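PDB 6I8W: Alpha/beta fold hydrolase from Pseudomonas aeruginosa, which hydrolyses membrane phospholipids as a membrane phospholipase A and virulence factor, and is probably also active on monoacylglycerols. Local coordinates for residues H43-D48 with A123-V128; T64-H69 with E117-F122; Y110-Q115 with A143-A148. All coordinates share one frame; numbering follows the deposited sequence.

How the interactions relate
Helix 112-125 runs through all three contacts. Its first turn meets helix 138-149 in interaction 3, its middle lies over the buried strand 64-68 in interaction 2, and its last residues reach edge strand 41-47 in interaction 1. The centres of interactions 1 and 2 are about 9 Å apart, those of 2 and 3 about 10 Å. V45 CG1 and F122 CE1, 3.7 Å apart, join the first pair; V119 CG1 and Y146 CE2, also 3.7 Å apart, join the second. Bound carbon dioxide sits at the edge strand, whereas I68 of interaction 2 touches what is probably the nucleophile elbow, and V112 of interaction 3 lies near it.

Interaction 1 (H43-D48 with A123-V128); sequences HSVQVD and AAAIGV. With CO2 (carbon dioxide), chain F.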
loop_
_atom_site.group_PDB
_atom_site.type_symbol
_atom_site.label_atom_id
_atom_site.label_comp_id
_atom_site.label_asym_id
_atom_site.label_seq_id
_atom_site.Cartn_x
_atom_site.Cartn_y
_atom_site.Cartn_z
ATOM N N HIS A 43 -14.977 3.329 5.661
ATOM C CA HIS A 43 -15.342 4.419 6.541
ATOM C C HIS A 43 -14.403 5.578 6.268
ATOM O O HIS A 43 -13.491 5.457 5.456
ATOM C CB HIS A 43 -15.230 3.985 8.008
ATOM C CG HIS A 43 -15.960 2.717 8.308
ATOM N ND1 HIS A 43 -17.300 2.688 8.628
ATOM C CD2 HIS A 43 -15.546 1.427 8.297
ATOM C CE1 HIS A 43 -17.674 1.434 8.822
ATOM N NE2 HIS A 43 -16.630 0.651 8.624
ATOM N N SER A 44 -14.628 6.696 6.948
ATOM C CA SER A 44 -13.677 7.789 6.898
ATOM C C SER A 44 -13.644 8.504 8.235
ATOM O O SER A 44 -14.594 8.443 9.015
ATOM C CB SER A 44 -14.017 8.767 5.775
ATOM O OG SER A 44 -15.147 9.538 6.104
ATOM N N VAL A 45 -12.511 9.142 8.516
ATOM C CA VAL A 45 -12.363 9.914 9.736
ATOM C C VAL A 45 -11.450 11.100 9.445
ATOM O O VAL A 45 -10.499 10.994 8.663
ATOM C CB VAL A 45 -11.806 9.035 10.899
ATOM C CG1 VAL A 45 -10.453 8.461 10.549
ATOM C CG2 VAL A 45 -11.745 9.840 12.208
ATOM N N GLN A 46 -11.753 12.233 10.059
ATOM C CA GLN A 46 -10.932 13.430 9.932
ATOM C C GLN A 46 -9.788 13.404 10.934
ATOM O O GLN A 46 -10.011 13.301 12.145
ATOM C CB GLN A 46 -11.779 14.694 10.150
ATOM C CG GLN A 46 -12.903 14.861 9.129
ATOM C CD GLN A 46 -13.913 15.921 9.546
ATOM O OE1 GLN A 46 -13.934 16.355 10.696
ATOM N NE2 GLN A 46 -14.754 16.342 8.610
ATOM N N VAL A 47 -8.570 13.537 10.421
ATOM C CA VAL A 47 -7.359 13.532 11.234
ATOM C C VAL A 47 -6.544 14.759 10.854
ATOM O O VAL A 47 -6.134 14.875 9.695
ATOM C CB VAL A 47 -6.529 12.238 11.009
ATOM C CG1 VAL A 47 -5.316 12.250 11.904
ATOM C CG2 VAL A 47 -7.397 10.996 11.238
ATOM N N ASP A 48 -6.347 15.667 11.816
ATOM C CA ASP A 48 -5.752 16.983 11.563
ATOM C C ASP A 48 -6.438 17.636 10.361
ATOM O O ASP A 48 -5.784 18.218 9.480
ATOM C CB ASP A 48 -4.234 16.928 11.356
ATOM C CG ASP A 48 -3.474 16.570 12.628
ATOM O OD1 ASP A 48 -3.828 17.074 13.716
ATOM O OD2 ASP A 48 -2.482 15.825 12.535
ATOM N N ALA A 123 -4.610 6.152 14.223
ATOM C CA ALA A 123 -4.896 5.052 15.138
ATOM C C ALA A 123 -5.627 5.583 16.378
ATOM O O ALA A 123 -6.630 5.006 16.803
ATOM C CB ALA A 123 -3.604 4.314 15.530
ATOM N N ALA A 124 -5.161 6.703 16.931
ATOM C CA ALA A 124 -5.843 7.310 18.068
ATOM C C ALA A 124 -7.265 7.732 17.696
ATOM O O ALA A 124 -8.196 7.595 18.495
ATOM C CB ALA A 124 -5.044 8.521 18.610
ATOM N N ALA A 125 -7.432 8.238 16.477
ATOM C CA ALA A 125 -8.725 8.734 16.043
ATOM C C ALA A 125 -9.767 7.615 15.938
ATOM O O ALA A 125 -10.958 7.862 16.138
ATOM C CB ALA A 125 -8.591 9.449 14.695
ATOM N N ILE A 126 -9.342 6.395 15.632
ATOM C CA ILE A 126 -10.313 5.289 15.591
ATOM C C ILE A 126 -10.272 4.449 16.869
ATOM O O ILE A 126 -10.885 3.385 16.952
ATOM C CB ILE A 126 -10.105 4.368 14.361
ATOM C CG1 ILE A 126 -8.712 3.735 14.367
ATOM C CG2 ILE A 126 -10.336 5.147 13.074
ATOM C CD1 ILE A 126 -8.582 2.546 13.394
ATOM N N GLY A 127 -9.556 4.948 17.870
ATOM C CA GLY A 127 -9.611 4.375 19.201
ATOM C C GLY A 127 -8.765 3.136 19.386
ATOM O O GLY A 127 -9.081 2.286 20.210
ATOM N N VAL A 128 -7.684 3.032 18.623
ATOM C CA VAL A 128 -6.782 1.899 18.750
ATOM C C VAL A 128 -5.498 2.354 19.437
ATOM O O VAL A 128 -4.857 3.292 18.980
ATOM C CB VAL A 128 -6.455 1.278 17.376
ATOM C CG1 VAL A 128 -5.397 0.198 17.525
ATOM C CG2 VAL A 128 -7.730 0.717 16.730
HETATM C C CO2 F . -17.598 7.170 7.412
HETATM O O1 CO2 F . -17.446 6.531 8.337
HETATM O O2 CO2 F . -17.748 7.809 6.485
#
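The edge of the alpha/beta-hydrolase sheet meets the end of a covering helix here: V45 and V47, on outermost strand 41-47, face A125 and I126 at the close of helix 112-125. The contact is small and entirely apolar. Side chains alternate along a strand, which puts V45 and V47 on the helix side and turns Q46 to the other, where a polar amide suits the exposed face. The A125 methyl fits between the two valines, its CB 4.0 Å from V45 CG2 and 4.0 Å from V47 CG2. Alanine suits this place because a single methyl lets the helix end come close to the strand. V45 also uses its second branch: with CG1 in the crowded position between backbone N and carbonyl carbon (chi1 60°), that methyl turns to I126 CG2 at 4.2 Å, and the two side chains cross at about a right angle. Beta-branched residues suit both sites, since each offers methyls close to the backbone. Y54 of strand 50-57, next in the sheet, touches V45 and I126 as well, closing the small apolar cluster.

The helix stops in a Schellman motif. V128 N donates to A123 O and G127 N to A124 O, while G127 takes up the positive phi (80°) that glycine accommodates easily. I126, which meets V45, is the first residue to leave helical geometry. Toward the start of the segment, carbon dioxide lies beside H43 and S44. S44 OG is 3.1 Å from CO2 O2, but S44 is modelled in two conformers and its one proton is also within reach of E51, so this bond is doubtful. At the molecule's other end, CO2 O1 lies at the edge of the H43 imidazole, in the ring plane, 3.4 Å from H43 CB.

Interaction 2 (T64-H69 with E117-F122); sequences TLLLIH and ERVANF
L66 makes the first contact from strand 64-68, spreading its two methyls between V119 and F122 of the helix above. CG stands anti to the backbone N (chi1 175°), which carries the fork out from the sheet. One prong, L66 CD2, packs at 3.6 Å against V119 CG1. The other, L66 CD1, comes to the rim of the phenyl ring near its plane, 3.9 Å from F122 CE2, while Y54 meets the same ring edge-to-face. A branched leucine suits a place where one strand residue meets two helix residues, V119 and F122, about a turn apart. L67 turns to the other side of the sheet, toward W78.

I68 returns to the helix side. Its CD1 and V119 CG1 reach toward each other tip to tip, 4.0 Å apart, so that V119 CG1 is shared by L66 and I68. A slim valine fits here, where the helix comes nearest the strand backbone. A143 of helix 138-149 flanks I68 as well. The strand then gives way to H69, whose NE2 is tied to L96 N.

The helix runs roughly antiparallel to the strand, at 148°, with the axes 11.4 Å apart. Helix 112-125 links parallel strands 90-94 and 131-136 across the intervening strand 64-68, the beta-alpha-beta crossover of the alpha/beta-hydrolase fold.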
loop_
_atom_site.group_PDB
_atom_site.type_symbol
_atom_site.label_atom_id
_atom_site.label_comp_id
_atom_site.label_asym_id
_atom_site.label_seq_id
_atom_site.Cartn_x
_atom_site.Cartn_y
_atom_site.Cartn_z
ATOM N N THR A 64 -5.778 -5.565 16.750
ATOM C CA THR A 64 -5.835 -4.779 15.523
ATOM C C THR A 64 -4.594 -4.975 14.680
ATOM O O THR A 64 -3.464 -4.942 15.194
ATOM C CB THR A 64 -6.000 -3.268 15.827
ATOM O OG1 THR A 64 -7.275 -3.045 16.435
ATOM C CG2 THR A 64 -5.918 -2.434 14.535
ATOM N N LEU A 65 -4.814 -5.235 13.394
ATOM C CA LEU A 65 -3.766 -5.193 12.385
ATOM C C LEU A 65 -3.991 -3.965 11.524
ATOM O O LEU A 65 -5.037 -3.843 10.894
ATOM C CB LEU A 65 -3.770 -6.434 11.474
ATOM C CG LEU A 65 -3.848 -7.836 12.078
ATOM C CD1 LEU A 65 -3.902 -8.878 10.952
ATOM C CD2 LEU A 65 -2.644 -8.081 12.961
ATOM N N LEU A 66 -3.010 -3.078 11.470
ATOM C CA LEU A 66 -3.129 -1.883 10.636
ATOM C C LEU A 66 -2.206 -2.017 9.430
ATOM O O LEU A 66 -0.982 -2.145 9.575
ATOM C CB LEU A 66 -2.788 -0.622 11.449
ATOM C CG LEU A 66 -2.744 0.694 10.675
ATOM C CD1 LEU A 66 -4.079 0.967 9.998
ATOM C CD2 LEU A 66 -2.393 1.840 11.633
ATOM N N LEU A 67 -2.795 -1.963 8.241
ATOM C CA LEU A 67 -2.083 -2.248 6.999
ATOM C C LEU A 67 -1.860 -0.969 6.211
ATOM O O LEU A 67 -2.804 -0.205 5.979
ATOM C CB LEU A 67 -2.872 -3.264 6.146
ATOM C CG LEU A 67 -3.405 -4.514 6.861
ATOM C CD1 LEU A 67 -4.190 -5.411 5.885
ATOM C CD2 LEU A 67 -2.261 -5.304 7.491
ATOM N N ILE A 68 -0.625 -0.746 5.769
ATOM C CA ILE A 68 -0.276 0.527 5.127
ATOM C C ILE A 68 0.293 0.291 3.726
ATOM O O ILE A 68 1.369 -0.291 3.566
ATOM C CB ILE A 68 0.758 1.315 5.966
ATOM C CG1 ILE A 68 0.331 1.376 7.442
ATOM C CG2 ILE A 68 0.981 2.722 5.383
ATOM C CD1 ILE A 68 1.378 2.038 8.347
ATOM N N HIS A 69 -0.428 0.766 2.715
ATOM C CA HIS A 69 -0.041 0.569 1.321
ATOM C C HIS A 69 1.200 1.397 0.924
ATOM O O HIS A 69 1.653 2.280 1.670
ATOM C CB HIS A 69 -1.219 0.951 0.424
ATOM C CG HIS A 69 -1.537 2.412 0.489
ATOM N ND1 HIS A 69 -0.783 3.359 -0.176
ATOM C CD2 HIS A 69 -2.473 3.101 1.188
ATOM C CE1 HIS A 69 -1.260 4.566 0.083
ATOM N NE2 HIS A 69 -2.289 4.441 0.909
ATOM N N GLU A 117 3.532 10.138 11.515
ATOM C CA GLU A 117 2.788 10.814 12.574
ATOM C C GLU A 117 1.279 10.863 12.278
ATOM O O GLU A 117 0.465 10.725 13.188
ATOM C CB GLU A 117 3.329 12.227 12.797
ATOM C CG GLU A 117 4.726 12.219 13.363
ATOM C CD GLU A 117 4.893 11.174 14.457
ATOM O OE1 GLU A 117 4.158 11.235 15.468
ATOM O OE2 GLU A 117 5.750 10.278 14.293
ATOM N N ARG A 118 0.909 11.050 11.016
ATOM C CA ARG A 118 -0.503 11.011 10.638
ATOM C C ARG A 118 -1.112 9.627 10.933
ATOM O O ARG A 118 -2.263 9.526 11.367
ATOM C CB ARG A 118 -0.679 11.367 9.148
ATOM C CG ARG A 118 -0.238 12.816 8.773
ATOM C CD ARG A 118 -0.688 13.191 7.349
ATOM N NE ARG A 118 -0.308 14.560 6.997
ATOM C CZ ARG A 118 0.590 14.880 6.067
ATOM N NH1 ARG A 118 1.208 13.920 5.387
ATOM N NH2 ARG A 118 0.870 16.163 5.818
ATOM N N VAL A 119 -0.350 8.564 10.686
ATOM C CA VAL A 119 -0.857 7.210 10.913
ATOM C C VAL A 119 -1.077 6.978 12.411
ATOM O O VAL A 119 -2.085 6.397 12.818
ATOM C CB VAL A 119 0.089 6.130 10.358
ATOM C CG1 VAL A 119 -0.417 4.744 10.738
ATOM C CG2 VAL A 119 0.213 6.239 8.845
ATOM N N ALA A 120 -0.147 7.453 13.232
ATOM C CA ALA A 120 -0.311 7.357 14.681
ATOM C C ALA A 120 -1.526 8.161 15.153
ATOM O O ALA A 120 -2.296 7.696 15.990
ATOM C CB ALA A 120 0.936 7.829 15.390
ATOM N N ASN A 121 -1.695 9.367 14.620
ATOM C CA ASN A 121 -2.870 10.174 14.938
ATOM C C ASN A 121 -4.165 9.491 14.462
ATOM O O ASN A 121 -5.210 9.598 15.111
ATOM C CB ASN A 121 -2.763 11.568 14.296
ATOM C CG ASN A 121 -1.661 12.421 14.909
ATOM O OD1 ASN A 121 -1.203 12.159 16.015
ATOM N ND2 ASN A 121 -1.229 13.448 14.176
ATOM N N PHE A 122 -4.089 8.813 13.324
ATOM C CA PHE A 122 -5.224 8.046 12.802
ATOM C C PHE A 122 -5.602 6.884 13.736
ATOM O O PHE A 122 -6.777 6.649 14.002
ATOM C CB PHE A 122 -4.913 7.515 11.393
ATOM C CG PHE A 122 -5.875 6.434 10.903
ATOM C CD1 PHE A 122 -7.103 6.764 10.337
ATOM C CD2 PHE A 122 -5.528 5.093 10.982
ATOM C CE1 PHE A 122 -7.974 5.760 9.868
ATOM C CE2 PHE A 122 -6.396 4.088 10.525
ATOM C CZ PHE A 122 -7.611 4.423 9.974
#

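Interaction 3 (Y110-Q115 with A143-A148); sequences YDVGTQ and AALYAA
V112 and L145 make the apolar part of this contact, methyl against methyl: V112 CG2 lies 3.7 Å from L145 CD1, and the side chains cross at about a right angle. L145 reaches over by an extended chain, CG anti to its carbonyl carbon and the next torsion near trans (chi2 175°), which sends CD1 to the start of the facing helix. L239 and A116 also touch L145, while M138, H141 and I142 lie against V112, so both aliphatic groups are buried among other side chains.

A second kind of contact sets the same methyl over backbone. L145 CD1 is 4.0 Å from G113 N and 4.0 Å from V112 O. Glycine suits this first turn because a side chain here would collide with the D111 carboxylate. The contact joins two helices that lie together on one side of the alpha/beta-hydrolase sheet; helix 138-149 directly follows what is probably the nucleophile elbow, a GxSxG turn, and helix 112-125 begins beside it.

The polar interactions belong mainly to the helix start. D111 is the N-cap residue: D111 OD2 accepts from T114 N at 2.8 Å, the N-H pointing nearly straight at it (164°) but approaching from above the carboxylate plane, 43° out. A short aspartate suits the cap, since its carboxylate can fold back onto the first turn. Between the helices, R149 donates from NH1 to G113 O and makes a salt bridge with E117, a polar link beside the V112–L145 contact.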
loop_
_atom_site.group_PDB
_atom_site.type_symbol
_atom_site.label_atom_id
_atom_site.label_comp_id
_atom_site.label_asym_id
_atom_site.label_seq_id
_atom_site.Cartn_x
_atom_site.Cartn_y
_atom_site.Cartn_z
ATOM N N TYR A 110 4.596 15.201 2.343
ATOM C CA TYR A 110 4.247 13.807 2.208
ATOM C C TYR A 110 5.448 12.904 2.439
ATOM O O TYR A 110 5.442 11.750 2.023
ATOM C CB TYR A 110 3.634 13.541 0.832
ATOM C CG TYR A 110 2.297 14.212 0.637
ATOM C CD1 TYR A 110 1.140 13.644 1.150
ATOM C CD2 TYR A 110 2.193 15.414 -0.048
ATOM C CE1 TYR A 110 -0.084 14.255 0.986
ATOM C CE2 TYR A 110 0.970 16.029 -0.227
ATOM C CZ TYR A 110 -0.164 15.435 0.297
ATOM O OH TYR A 110 -1.388 16.028 0.134
ATOM N N ASP A 111 6.472 13.438 3.101
ATOM C CA ASP A 111 7.607 12.627 3.524
ATOM C C ASP A 111 7.152 11.553 4.511
ATOM O O ASP A 111 6.130 11.711 5.179
ATOM C CB ASP A 111 8.684 13.501 4.169
ATOM C CG ASP A 111 8.243 14.067 5.495
ATOM O OD1 ASP A 111 7.578 15.125 5.503
ATOM O OD2 ASP A 111 8.521 13.428 6.531
ATOM N N VAL A 112 7.919 10.476 4.631
ATOM C CA VAL A 112 7.466 9.321 5.412
ATOM C C VAL A 112 7.425 9.634 6.912
ATOM O O VAL A 112 6.691 8.999 7.668
ATOM C CB VAL A 112 8.356 8.092 5.160
ATOM C CG1 VAL A 112 8.160 7.584 3.742
ATOM C CG2 VAL A 112 9.831 8.422 5.428
ATOM N N GLY A 113 8.227 10.604 7.341
ATOM C CA GLY A 113 8.219 11.029 8.731
ATOM C C GLY A 113 6.913 11.702 9.132
ATOM O O GLY A 113 6.297 11.347 10.136
ATOM N N THR A 114 6.485 12.672 8.332
ATOM C CA THR A 114 5.191 13.318 8.520
ATOM C C THR A 114 4.051 12.284 8.386
ATOM O O THR A 114 3.108 12.267 9.174
ATOM C CB THR A 114 5.003 14.461 7.499
ATOM O OG1 THR A 114 6.112 15.360 7.589
ATOM C CG2 THR A 114 3.710 15.219 7.745
ATOM N N GLN A 115 4.152 11.403 7.399
ATOM C CA GLN A 115 3.112 10.390 7.209
ATOM C C GLN A 115 3.019 9.441 8.420
ATOM O O GLN A 115 1.924 9.090 8.843
ATOM C CB GLN A 115 3.374 9.600 5.924
ATOM C CG GLN A 115 3.175 10.405 4.638
ATOM C CD GLN A 115 1.693 10.557 4.262
ATOM O OE1 GLN A 115 0.860 10.932 5.084
ATOM N NE2 GLN A 115 1.370 10.233 3.025
ATOM N N ALA A 143 5.748 2.560 8.359
ATOM C CA ALA A 143 5.472 1.672 9.494
ATOM C C ALA A 143 6.695 1.516 10.392
ATOM O O ALA A 143 6.582 1.475 11.614
ATOM C CB ALA A 143 5.025 0.304 9.012
ATOM N N ALA A 144 7.867 1.394 9.783
ATOM C CA ALA A 144 9.084 1.243 10.576
ATOM C C ALA A 144 9.309 2.475 11.456
ATOM O O ALA A 144 9.690 2.343 12.618
ATOM C CB ALA A 144 10.288 0.998 9.679
ATOM N N LEU A 145 9.046 3.668 10.923
ATOM C CA LEU A 145 9.250 4.890 11.712
ATOM C C LEU A 145 8.240 4.999 12.855
ATOM O O LEU A 145 8.579 5.439 13.949
ATOM C CB LEU A 145 9.180 6.140 10.831
ATOM C CG LEU A 145 10.361 6.315 9.882
ATOM C CD1 LEU A 145 10.125 7.518 8.973
ATOM C CD2 LEU A 145 11.678 6.445 10.656
ATOM N N TYR A 146 7.000 4.608 12.591
ATOM C CA TYR A 146 5.979 4.546 13.631
ATOM C C TYR A 146 6.473 3.647 14.774
ATOM O O TYR A 146 6.446 4.044 15.946
ATOM C CB TYR A 146 4.663 4.026 13.020
ATOM C CG TYR A 146 3.405 4.046 13.881
ATOM C CD1 TYR A 146 3.448 4.241 15.254
ATOM C CD2 TYR A 146 2.162 3.828 13.301
ATOM C CE1 TYR A 146 2.283 4.235 16.021
ATOM C CE2 TYR A 146 1.001 3.827 14.052
ATOM C CZ TYR A 146 1.065 4.022 15.410
ATOM O OH TYR A 146 -0.103 4.013 16.143
ATOM N N ALA A 147 6.934 2.446 14.428
ATOM C CA ALA A 147 7.420 1.487 15.423
ATOM C C ALA A 147 8.628 2.011 16.201
ATOM O O ALA A 147 8.787 1.704 17.384
ATOM C CB ALA A 147 7.765 0.144 14.756
ATOM N N ALA A 148 9.485 2.788 15.540
ATOM C CA ALA A 148 10.683 3.313 16.195
ATOM C C ALA A 148 10.325 4.476 17.104
ATOM O O ALA A 148 10.957 4.692 18.134
ATOM C CB ALA A 148 11.719 3.743 15.163
#